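Local atomic coordinates of protein with a SET domain within carboxy region (Cryptosporidium parvum, PDB entry 4LDG), a protein that probably methylates histone H4 through a SET domain, which lies in the carboxy-terminal part represented by this chain. Residues Leu23-Asp26 and Leu27-Lys30; Pro32-Arg36 and Asn37-Tyr41; Lys179-Glu182 and Glu183-Leu187; Asn222-Arg225 and Lys226-Ile230; Val234-Glu238 and Asn239-Leu243. All blocks are in the same frame, centred on the assembly; numbering follows the deposited sequence.

Contact 1: residues Leu23-Asp26 and Leu27-Lys30; sequences LIQD and LYSK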
# COMPACT_ATOMS: atom_id res chain seq x y z
N LEU A 23 9.47 -9.31 1.68
CA LEU A 23 8.98 -8.53 2.82
C LEU A 23 9.88 -8.68 4.03
O LEU A 23 10.17 -7.69 4.69
CB LEU A 23 7.54 -8.89 3.17
CG LEU A 23 6.56 -8.51 2.06
CD1 LEU A 23 5.19 -9.09 2.39
CD2 LEU A 23 6.51 -7.00 1.81
N ILE A 24 10.31 -9.91 4.32
CA ILE A 24 11.24 -10.16 5.44
C ILE A 24 12.56 -9.40 5.24
O ILE A 24 13.09 -8.79 6.16
CB ILE A 24 11.48 -11.68 5.65
CG1 ILE A 24 10.25 -12.30 6.31
CG2 ILE A 24 12.68 -11.92 6.54
CD1 ILE A 24 10.18 -13.81 6.25
N GLN A 25 13.06 -9.45 4.01
CA GLN A 25 14.30 -8.76 3.65
C GLN A 25 14.14 -7.24 3.80
O GLN A 25 15.06 -6.57 4.30
CB GLN A 25 14.71 -9.13 2.22
CG GLN A 25 16.19 -8.98 1.97
CD GLN A 25 17.02 -9.79 2.94
OE1 GLN A 25 16.74 -10.97 3.19
NE2 GLN A 25 18.04 -9.16 3.52
N ASP A 26 12.99 -6.71 3.38
CA ASP A 26 12.67 -5.29 3.57
C ASP A 26 12.75 -4.95 5.05
O ASP A 26 13.38 -3.96 5.44
CB ASP A 26 11.27 -4.94 3.06
CG ASP A 26 10.98 -3.44 3.09
OD1 ASP A 26 11.85 -2.67 2.61
OD2 ASP A 26 9.89 -3.03 3.58
N LEU A 27 12.10 -5.78 5.86
CA LEU A 27 12.12 -5.59 7.31
C LEU A 27 13.57 -5.56 7.80
O LEU A 27 13.95 -4.61 8.48
CB LEU A 27 11.35 -6.70 8.03
CG LEU A 27 10.72 -6.48 9.41
CD1 LEU A 27 10.95 -7.70 10.28
CD2 LEU A 27 11.23 -5.27 10.16
N TYR A 28 14.37 -6.56 7.43
CA TYR A 28 15.78 -6.60 7.85
C TYR A 28 16.55 -5.32 7.53
O TYR A 28 17.39 -4.89 8.32
CB TYR A 28 16.54 -7.77 7.20
CG TYR A 28 16.23 -9.16 7.71
CD1 TYR A 28 15.38 -9.38 8.79
CD2 TYR A 28 16.83 -10.27 7.11
CE1 TYR A 28 15.11 -10.67 9.24
CE2 TYR A 28 16.57 -11.56 7.55
CZ TYR A 28 15.71 -11.75 8.62
OH TYR A 28 15.46 -13.02 9.07
N SER A 29 16.27 -4.73 6.37
CA SER A 29 16.96 -3.52 5.93
C SER A 29 16.59 -2.29 6.75
O SER A 29 17.34 -1.32 6.78
CB SER A 29 16.69 -3.26 4.46
OG SER A 29 17.58 -4.01 3.66
N LYS A 30 15.45 -2.32 7.43
CA LYS A 30 14.99 -1.20 8.25
C LYS A 30 15.28 -1.37 9.76
O LYS A 30 15.06 -0.44 10.54
CB LYS A 30 13.49 -1.00 8.02
CG LYS A 30 13.14 -0.52 6.61
CD LYS A 30 11.67 -0.73 6.27
CE LYS A 30 11.32 -0.12 4.92
NZ LYS A 30 9.84 -0.09 4.67
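Two successive turns of helix 15-36 meet here through side chains four residues apart, I24 with Y28 and D26 with K30. CG2 of I24 lies over one face of the Y28 ring as a CH-pi contact, 4.0 Å from the ring centroid and displaced toward the rim, so that its nearest ring atom is CZ of Y28 at 3.7 Å. The two side chains run side by side in the same direction. I24 has CG1 anti to its carbonyl carbon (chi1 -75°), which leaves CG2 as the branch over the ring. Q25 reaches the same ring differently: its chain bends at chi2 and brings NE2 to the ring edge, 3.9 Å from CD2 of Y28, with the amide plane nearly perpendicular to the ring. Beneath these side chains runs the regular i to i+4 ladder of an alpha helix, with L27 N bonded to L23 O, Y28 N to I24 O (2.9 Å) and S29 N to Q25 O (3.0 Å). The further bond of S29 N to D26 O is weak, as is that of K30 N to D26 O. In the conformer given here, D26 OD2 forms a salt bridge with K30 NZ at 3.1 Å, the extended lysine chain meeting the carboxylate on its syn side, 22° out of plane. L23 packs on strand 140-143, while L27 touches Y41 and C139 and D26 touches H137.

Contact 2: residues Pro32-Arg36 and Asn37-Tyr41; sequences PYFER and NGIEY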
# COMPACT_ATOMS: atom_id res chain seq x y z
N PRO A 32 18.14 -1.49 11.58
CA PRO A 32 19.03 -0.48 12.16
C PRO A 32 18.33 0.86 12.44
O PRO A 32 18.60 1.50 13.46
CB PRO A 32 20.11 -0.30 11.08
CG PRO A 32 20.02 -1.52 10.23
CD PRO A 32 18.57 -1.87 10.23
N TYR A 33 17.43 1.26 11.54
CA TYR A 33 16.63 2.47 11.76
C TYR A 33 15.62 2.28 12.90
O TYR A 33 15.46 3.17 13.72
CB TYR A 33 15.94 2.93 10.46
CG TYR A 33 14.86 3.97 10.69
CD1 TYR A 33 15.14 5.33 10.65
CD2 TYR A 33 13.55 3.58 10.97
CE1 TYR A 33 14.16 6.28 10.88
CE2 TYR A 33 12.56 4.52 11.20
CZ TYR A 33 12.86 5.86 11.16
OH TYR A 33 11.87 6.78 11.39
N PHE A 34 14.94 1.13 12.96
CA PHE A 34 14.00 0.87 14.08
C PHE A 34 14.74 0.87 15.43
O PHE A 34 14.26 1.44 16.41
CB PHE A 34 13.24 -0.46 13.90
CG PHE A 34 12.32 -0.50 12.70
CD1 PHE A 34 11.55 0.61 12.34
CD2 PHE A 34 12.22 -1.64 11.92
CE1 PHE A 34 10.73 0.58 11.22
CE2 PHE A 34 11.40 -1.68 10.80
CZ PHE A 34 10.65 -0.57 10.45
N GLU A 35 15.91 0.25 15.47
CA GLU A 35 16.66 0.16 16.72
C GLU A 35 17.18 1.51 17.17
O GLU A 35 17.00 1.88 18.32
CB GLU A 35 17.78 -0.87 16.61
CG GLU A 35 17.29 -2.27 16.94
CD GLU A 35 18.33 -3.36 16.77
OE1 GLU A 35 19.48 -3.05 16.36
OE2 GLU A 35 17.99 -4.54 17.03
N ARG A 36 17.78 2.28 16.26
CA ARG A 36 18.18 3.65 16.57
C ARG A 36 17.04 4.51 17.10
O ARG A 36 17.28 5.36 17.95
CB ARG A 36 18.80 4.35 15.36
CG ARG A 36 20.31 4.30 15.36
CD ARG A 36 20.90 5.08 14.20
NE ARG A 36 20.49 4.50 12.92
CZ ARG A 36 21.28 4.35 11.86
NH1 ARG A 36 22.56 4.72 11.88
NH2 ARG A 36 20.78 3.81 10.76
N ASN A 37 15.82 4.30 16.62
CA ASN A 37 14.68 5.13 17.03
C ASN A 37 13.76 4.52 18.09
O ASN A 37 12.68 5.05 18.33
CB ASN A 37 13.87 5.54 15.80
CG ASN A 37 14.51 6.68 15.05
OD1 ASN A 37 14.42 7.83 15.47
ND2 ASN A 37 15.16 6.37 13.93
N GLY A 38 14.20 3.44 18.72
CA GLY A 38 13.41 2.74 19.74
C GLY A 38 12.04 2.28 19.27
O GLY A 38 11.09 2.25 20.05
N ILE A 39 11.92 1.92 18.00
CA ILE A 39 10.64 1.50 17.43
C ILE A 39 10.52 -0.02 17.46
O ILE A 39 11.38 -0.72 16.96
CB ILE A 39 10.49 2.01 15.97
CG1 ILE A 39 10.62 3.54 15.90
CG2 ILE A 39 9.16 1.55 15.37
CD1 ILE A 39 10.73 4.09 14.49
N GLU A 40 9.44 -0.53 18.05
CA GLU A 40 9.17 -1.97 18.05
C GLU A 40 8.92 -2.50 16.62
O GLU A 40 8.12 -1.93 15.86
CB GLU A 40 7.96 -2.30 18.93
CG GLU A 40 7.99 -3.73 19.47
CD GLU A 40 6.65 -4.27 19.97
OE1 GLU A 40 6.64 -5.39 20.51
OE2 GLU A 40 5.59 -3.60 19.81
N TYR A 41 9.61 -3.58 16.27
CA TYR A 41 9.40 -4.29 15.00
C TYR A 41 9.10 -5.77 15.28
O TYR A 41 9.36 -6.24 16.39
CB TYR A 41 10.61 -4.14 14.09
CG TYR A 41 11.92 -4.60 14.70
CD1 TYR A 41 12.41 -5.88 14.47
CD2 TYR A 41 12.67 -3.75 15.51
CE1 TYR A 41 13.62 -6.30 15.03
CE2 TYR A 41 13.88 -4.16 16.07
CZ TYR A 41 14.34 -5.43 15.83
OH TYR A 41 15.54 -5.84 16.37
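Y41 turns back onto the last turn of helix 15-36 and runs outward along F34 and E35. Its CB rests 3.7 Å from CD2 of F34, its CD2 lies equally close to CB of F34, and CE2 passes CG of E35. At the end, OH donates to OE2 of E35 at 2.9 Å, reaching the anti side of the carboxylate, 32° out of its plane. Y41 CG stands between the backbone N and the carbonyl carbon (chi1 56°), and this swings the ring along the helix end. I39 packs on the other aromatic residues of the turn, CG2 against CD1 of F34 and CD1 3.8 Å from CE2 of Y33. N37 places ND2 over one face of the Y33 ring, toward its rim and 3.2 Å above the plane, the amide tilted 46° to it, while ND2 also donates to Y33 O. N37 N bonds the same oxygen from the opposite face of its carbonyl plane. The Y33 hydroxyl is held by H113. The backbone closes with I39 N bonded to F34 O at 2.9 Å and G38 N to E35 O at 3.2 Å, the latter donor well above the carbonyl plane. With G38 at positive phi as C-prime residue, this is a Schellman motif ending the helix.

Contact 3: residues Lys179-Glu182 and Glu183-Leu187; sequences KELE and EKYAL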
# COMPACT_ATOMS: atom_id res chain seq x y z
N LYS A 179 -15.37 -7.15 -16.81
CA LYS A 179 -16.42 -8.12 -16.59
C LYS A 179 -16.10 -9.45 -17.30
O LYS A 179 -16.31 -10.53 -16.70
CB LYS A 179 -17.79 -7.56 -16.98
CG LYS A 179 -18.55 -6.94 -15.81
CD LYS A 179 -18.03 -5.57 -15.41
CE LYS A 179 -19.00 -4.86 -14.48
NZ LYS A 179 -19.06 -5.45 -13.11
N GLU A 180 -15.56 -9.41 -18.52
CA GLU A 180 -15.18 -10.64 -19.22
C GLU A 180 -14.07 -11.36 -18.45
O GLU A 180 -14.11 -12.59 -18.30
CB GLU A 180 -14.73 -10.38 -20.67
CG GLU A 180 -15.86 -10.06 -21.64
CD GLU A 180 -15.37 -9.64 -23.02
OE1 GLU A 180 -15.52 -8.44 -23.39
OE2 GLU A 180 -14.82 -10.50 -23.75
N LEU A 181 -13.09 -10.61 -17.97
CA LEU A 181 -12.04 -11.18 -17.11
C LEU A 181 -12.62 -11.84 -15.87
O LEU A 181 -12.18 -12.90 -15.46
CB LEU A 181 -11.02 -10.12 -16.67
CG LEU A 181 -9.78 -9.95 -17.55
CD1 LEU A 181 -9.01 -8.72 -17.11
CD2 LEU A 181 -8.88 -11.18 -17.50
N GLU A 182 -13.61 -11.19 -15.29
CA GLU A 182 -14.25 -11.71 -14.11
C GLU A 182 -14.88 -13.05 -14.45
O GLU A 182 -14.68 -14.00 -13.73
CB GLU A 182 -15.32 -10.73 -13.60
CG GLU A 182 -15.35 -10.63 -12.10
CD GLU A 182 -16.33 -9.59 -11.60
OE1 GLU A 182 -16.42 -8.51 -12.21
OE2 GLU A 182 -17.00 -9.85 -10.58
N GLU A 183 -15.60 -13.13 -15.57
CA GLU A 183 -16.19 -14.39 -15.99
C GLU A 183 -15.17 -15.50 -16.24
O GLU A 183 -15.42 -16.65 -15.90
CB GLU A 183 -17.10 -14.19 -17.21
CG GLU A 183 -18.44 -13.56 -16.86
CD GLU A 183 -19.24 -13.06 -18.06
OE1 GLU A 183 -19.35 -11.82 -18.22
OE2 GLU A 183 -19.78 -13.90 -18.82
N LYS A 184 -14.02 -15.16 -16.81
CA LYS A 184 -12.98 -16.15 -17.09
C LYS A 184 -12.39 -16.71 -15.79
O LYS A 184 -12.22 -17.92 -15.65
CB LYS A 184 -11.87 -15.56 -18.00
CG LYS A 184 -10.59 -16.39 -18.10
CD LYS A 184 -9.66 -15.91 -19.22
CE LYS A 184 -8.89 -14.64 -18.84
NZ LYS A 184 -7.51 -14.90 -18.33
N TYR A 185 -12.08 -15.85 -14.84
CA TYR A 185 -11.59 -16.33 -13.55
C TYR A 185 -12.62 -17.25 -12.88
O TYR A 185 -12.27 -18.30 -12.39
CB TYR A 185 -11.20 -15.19 -12.61
CG TYR A 185 -10.07 -14.29 -13.12
CD1 TYR A 185 -8.91 -14.83 -13.66
CD2 TYR A 185 -10.16 -12.92 -13.02
CE1 TYR A 185 -7.90 -14.03 -14.14
CE2 TYR A 185 -9.13 -12.11 -13.45
CZ TYR A 185 -8.01 -12.67 -14.02
OH TYR A 185 -7.00 -11.84 -14.47
N ALA A 186 -13.90 -16.87 -12.89
CA ALA A 186 -14.92 -17.71 -12.25
C ALA A 186 -15.00 -19.06 -12.94
O ALA A 186 -15.03 -20.08 -12.27
CB ALA A 186 -16.27 -17.02 -12.24
N LEU A 187 -15.00 -19.07 -14.27
CA LEU A 187 -15.12 -20.31 -15.05
C LEU A 187 -13.93 -21.28 -14.85
O LEU A 187 -14.09 -22.49 -14.90
CB LEU A 187 -15.31 -19.97 -16.54
CG LEU A 187 -15.47 -21.12 -17.56
CD1 LEU A 187 -16.67 -22.02 -17.22
CD2 LEU A 187 -15.60 -20.59 -18.98
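L181 touches two side chains of the next turn with its CD2 methyl, 3.7 Å from CE of K184 and 3.6 Å from OH of Y185. All three point the same way from helix 175-187. The lysine contributes its aliphatic part: CG is anti to the backbone N (chi1 167°), and bends at chi3 and chi4 carry CE alongside the leucine methyl. Y185 has its CG anti to the carbonyl carbon, which lays the ring past the backbone of the preceding turn, CD2 of Y185 lying 3.2 Å from L181 O. That oxygen also accepts the nearly straight bond from Y185 N, 3.0 Å long and 173° at the hydrogen. Equivalent i to i+4 bonds join E183 N to K179 O at 2.9 Å, K184 N to E180 O, and A186 N to E182 O at 3.1 Å. E183 extends back along the helix, its OE1 passing 3.6 Å from K179 O. The tyrosine is the buried member, packed on M194, C192 and T209, with its hydroxyl bonded to D207. On the same helix E182 OE1 is bonded to Y196 OH. Across these turns the side chains therefore meet mainly through carbon, with the Y185 hydroxyl beside the leucine methyl, while the polar ends of E182 and Y185 bond to residues beyond the helix and tie it to the neighbouring SET-domain strands.

Contact 4: residues Asn222-Arg225 and Lys226-Ile230; sequences NHSR and KNPNI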
# COMPACT_ATOMS: atom_id res chain seq x y z
N ASN A 222 -7.19 -8.95 4.05
CA ASN A 222 -8.52 -9.46 4.36
C ASN A 222 -9.55 -8.38 4.64
O ASN A 222 -9.23 -7.20 4.87
CB ASN A 222 -8.47 -10.44 5.54
CG ASN A 222 -7.70 -11.68 5.20
OD1 ASN A 222 -7.84 -12.25 4.13
ND2 ASN A 222 -6.82 -12.08 6.08
N HIS A 223 -10.80 -8.82 4.64
CA HIS A 223 -11.93 -7.95 4.69
C HIS A 223 -12.52 -7.88 6.08
O HIS A 223 -12.62 -8.89 6.76
CB HIS A 223 -13.00 -8.47 3.75
CG HIS A 223 -14.33 -7.82 3.95
ND1 HIS A 223 -14.58 -6.54 3.52
CD2 HIS A 223 -15.47 -8.25 4.54
CE1 HIS A 223 -15.82 -6.21 3.83
NE2 HIS A 223 -16.38 -7.23 4.45
N SER A 224 -12.91 -6.67 6.49
CA SER A 224 -13.74 -6.48 7.68
C SER A 224 -14.57 -5.19 7.63
O SER A 224 -14.03 -4.08 7.46
CB SER A 224 -12.89 -6.48 8.93
OG SER A 224 -13.71 -6.04 10.00
N ARG A 225 -15.88 -5.33 7.80
CA ARG A 225 -16.75 -4.15 7.92
C ARG A 225 -16.79 -3.58 9.34
O ARG A 225 -16.98 -2.39 9.52
CB ARG A 225 -18.19 -4.44 7.46
CG ARG A 225 -19.02 -3.16 7.36
CD ARG A 225 -20.24 -3.30 6.46
NE ARG A 225 -21.40 -3.80 7.21
CZ ARG A 225 -22.44 -3.07 7.61
NH1 ARG A 225 -22.51 -1.77 7.33
NH2 ARG A 225 -23.43 -3.64 8.29
N LYS A 226 -16.60 -4.43 10.33
CA LYS A 226 -16.70 -4.01 11.70
C LYS A 226 -15.40 -3.43 12.20
O LYS A 226 -15.41 -2.51 13.00
CB LYS A 226 -17.12 -5.19 12.60
CG LYS A 226 -17.22 -4.82 14.07
CD LYS A 226 -17.88 -5.90 14.92
CE LYS A 226 -18.12 -5.37 16.34
NZ LYS A 226 -18.90 -6.35 17.15
N ASN A 227 -14.27 -3.97 11.76
CA ASN A 227 -12.99 -3.55 12.36
C ASN A 227 -11.89 -3.18 11.38
O ASN A 227 -10.72 -3.51 11.61
CB ASN A 227 -12.51 -4.67 13.27
CG ASN A 227 -13.46 -4.94 14.38
OD1 ASN A 227 -13.74 -4.04 15.18
ND2 ASN A 227 -13.98 -6.17 14.45
N PRO A 228 -12.23 -2.46 10.30
CA PRO A 228 -11.15 -2.13 9.37
C PRO A 228 -10.20 -1.16 10.00
O PRO A 228 -10.60 -0.37 10.88
CB PRO A 228 -11.88 -1.48 8.20
CG PRO A 228 -13.09 -0.89 8.80
CD PRO A 228 -13.47 -1.74 9.98
N ASN A 229 -8.94 -1.23 9.59
CA ASN A 229 -7.98 -0.25 10.09
C ASN A 229 -7.26 0.54 9.02
O ASN A 229 -6.41 1.35 9.36
CB ASN A 229 -7.00 -0.88 11.05
CG ASN A 229 -6.25 -2.04 10.45
OD1 ASN A 229 -6.20 -2.22 9.24
ND2 ASN A 229 -5.63 -2.82 11.32
N ILE A 230 -7.63 0.32 7.74
CA ILE A 230 -7.15 1.11 6.64
C ILE A 230 -8.31 1.49 5.72
O ILE A 230 -9.36 0.88 5.78
CB ILE A 230 -6.09 0.40 5.83
CG1 ILE A 230 -6.64 -0.85 5.17
CG2 ILE A 230 -4.92 0.03 6.72
CD1 ILE A 230 -5.58 -1.60 4.38
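S224 points its side chain toward the segment 226-230, and OG receives the backbone N-H of N227 at 2.8 Å, with an angle of 158° at the hydrogen. The hydroxyl is directed there because OG lies anti to the serine N (chi1 169°), beside its carbonyl carbon. N227 turns its own CB to 3.7 Å from OG of S224. The P228 ring sits alongside the serine carbonyl, CB and CD each 3.5 Å from S224 O, while CD is also 3.6 Å from R225 O. The R225 side chain touches D260. The serine side-chain-to-backbone bond, between residues i and i+3, spans the start of the loop that leaves strand 222-223 for strand 230-237. The sequence N222-H223-S224 matches the N-H-S signature of SET domains. N229 anchors the far end through the backbone of E256 and L258, N222 is bonded through its side chain to E256 and R150, and the backbone of S224 is bonded to F259. Between the two segments the hydrogen bond is the one to S224 OG, with P228 carbons against the S224 and R225 oxygens and no charged pair.

Contact 5: residues Val234-Glu238 and Asn239-Leu243; sequences VLMIE and NTPRL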
# COMPACT_ATOMS: atom_id res chain seq x y z
N VAL A 234 -7.09 7.83 -3.76
CA VAL A 234 -6.60 7.81 -5.14
C VAL A 234 -5.87 9.12 -5.41
O VAL A 234 -6.32 10.16 -4.98
CB VAL A 234 -7.72 7.61 -6.18
CG1 VAL A 234 -7.17 7.77 -7.60
CG2 VAL A 234 -8.33 6.23 -6.06
N LEU A 235 -4.74 9.03 -6.10
CA LEU A 235 -4.08 10.17 -6.70
C LEU A 235 -4.03 9.95 -8.19
O LEU A 235 -3.60 8.87 -8.65
CB LEU A 235 -2.64 10.33 -6.21
CG LEU A 235 -2.40 10.80 -4.77
CD1 LEU A 235 -0.92 11.09 -4.57
CD2 LEU A 235 -3.23 12.02 -4.39
N MET A 236 -4.42 10.97 -8.94
CA MET A 236 -4.22 10.97 -10.37
C MET A 236 -2.81 11.46 -10.60
O MET A 236 -2.49 12.56 -10.22
CB MET A 236 -5.22 11.90 -11.07
CG MET A 236 -6.66 11.55 -10.78
SD MET A 236 -7.14 9.88 -11.31
CE MET A 236 -7.02 10.08 -13.09
N ILE A 237 -1.97 10.61 -11.19
CA ILE A 237 -0.58 10.92 -11.47
C ILE A 237 -0.35 10.58 -12.92
O ILE A 237 -0.59 9.45 -13.33
CB ILE A 237 0.37 10.10 -10.60
CG1 ILE A 237 0.28 10.59 -9.17
CG2 ILE A 237 1.80 10.23 -11.12
CD1 ILE A 237 0.95 9.69 -8.17
N GLU A 238 0.09 11.56 -13.70
CA GLU A 238 0.37 11.35 -15.12
C GLU A 238 -0.81 10.64 -15.83
O GLU A 238 -0.63 9.71 -16.61
CB GLU A 238 1.71 10.61 -15.27
CG GLU A 238 2.91 11.47 -14.89
CD GLU A 238 4.24 10.72 -14.88
OE1 GLU A 238 4.64 10.17 -13.81
OE2 GLU A 238 4.91 10.70 -15.94
N ASN A 239 -2.01 11.11 -15.51
CA ASN A 239 -3.26 10.72 -16.17
C ASN A 239 -3.87 9.39 -15.75
O ASN A 239 -4.88 8.95 -16.30
CB ASN A 239 -3.09 10.77 -17.69
CG ASN A 239 -3.34 12.16 -18.24
OD1 ASN A 239 -2.56 13.07 -18.02
ND2 ASN A 239 -4.48 12.32 -18.91
N THR A 240 -3.26 8.78 -14.74
CA THR A 240 -3.50 7.40 -14.32
C THR A 240 -3.84 7.39 -12.83
O THR A 240 -3.09 7.93 -11.99
CB THR A 240 -2.21 6.61 -14.55
OG1 THR A 240 -2.01 6.49 -15.95
CG2 THR A 240 -2.25 5.22 -13.92
N PRO A 241 -4.99 6.81 -12.47
CA PRO A 241 -5.30 6.74 -11.05
C PRO A 241 -4.37 5.75 -10.40
O PRO A 241 -4.13 4.71 -10.98
CB PRO A 241 -6.72 6.20 -11.02
CG PRO A 241 -6.83 5.38 -12.26
CD PRO A 241 -6.00 6.11 -13.29
N ARG A 242 -3.86 6.11 -9.23
CA ARG A 242 -3.07 5.23 -8.38
C ARG A 242 -3.81 5.07 -7.07
O ARG A 242 -4.02 6.07 -6.32
CB ARG A 242 -1.69 5.84 -8.11
CG ARG A 242 -0.98 6.33 -9.37
CD ARG A 242 -0.62 5.19 -10.30
NE ARG A 242 0.41 4.37 -9.65
CZ ARG A 242 1.72 4.52 -9.82
NH1 ARG A 242 2.22 5.47 -10.62
NH2 ARG A 242 2.55 3.73 -9.15
N LEU A 243 -4.17 3.82 -6.77
CA LEU A 243 -5.01 3.51 -5.63
C LEU A 243 -4.12 2.97 -4.52
O LEU A 243 -3.28 2.07 -4.75
CB LEU A 243 -6.06 2.46 -6.04
CG LEU A 243 -7.05 1.86 -5.02
CD1 LEU A 243 -8.04 2.91 -4.53
CD2 LEU A 243 -7.79 0.69 -5.65
O HOH W 1 1.12 7.13 -12.59
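P241 is the bump on one face of this beta hairpin, its ring carbon CB set in the hollow between V234 and M236 of the opposite strand. V234 CG1 meets it at 3.8 Å and M236 SD at 3.7 Å. The methionine chain, bent at chi2 and chi3, curls over the proline and brings SD to 3.6 Å from CA of P241. Farther from the turn V234 CG2 meets CD1 of L243 at 3.7 Å, extending the same apolar row. The other face is formed by L235, I237, T240 and R242. There the R242 chain crosses I237 at about a right angle, CG lying 4.1 Å from CD1 of I237, and its bends at chi2 and chi3 carry the guanidinium out from this face, toward E166 and a water. That water, in the guanidinium plane, accepts from R242 NH1 at 2.8 Å and donates to I237 O, bridging side chain and backbone. L235 and R242 exchange bonds between their backbone N and O, as do I237 and T240. The type I' turn I237-T240 carries E238 and N239 at its corners, both with positive phi. The hairpin joins strands 230-237 and 240-247 of the three-stranded antiparallel sheet, whose third strand, 163-166, lends E166 as salt-bridge partner to R242 NE. L235 and R242 face helix 121-134, and the V234, M236, P241 and L243 face packs on strands 194-199 and 202-207.

Contacts 1 and 2 share helix 15-36 and touch directly, L27 packing on F34 and Y41; the first is mid-helix and the second its end, both partly buried. Contact 3 is a surface turn of another helix, its centre about 45 Å from that of contact 2. Contact 4, also at the surface, runs straight into the strand whose far part belongs to contact 5, although their side chains do not meet. Contact 5 is partly buried in the sheet and mostly apolar, with its one water bridge near the turn. A salt bridge marks contact 1, a hydroxyl-carboxylate bond contact 2, and a serine hydroxyl bond to the backbone contact 4; side chains in contact 3 meet mainly through carbon.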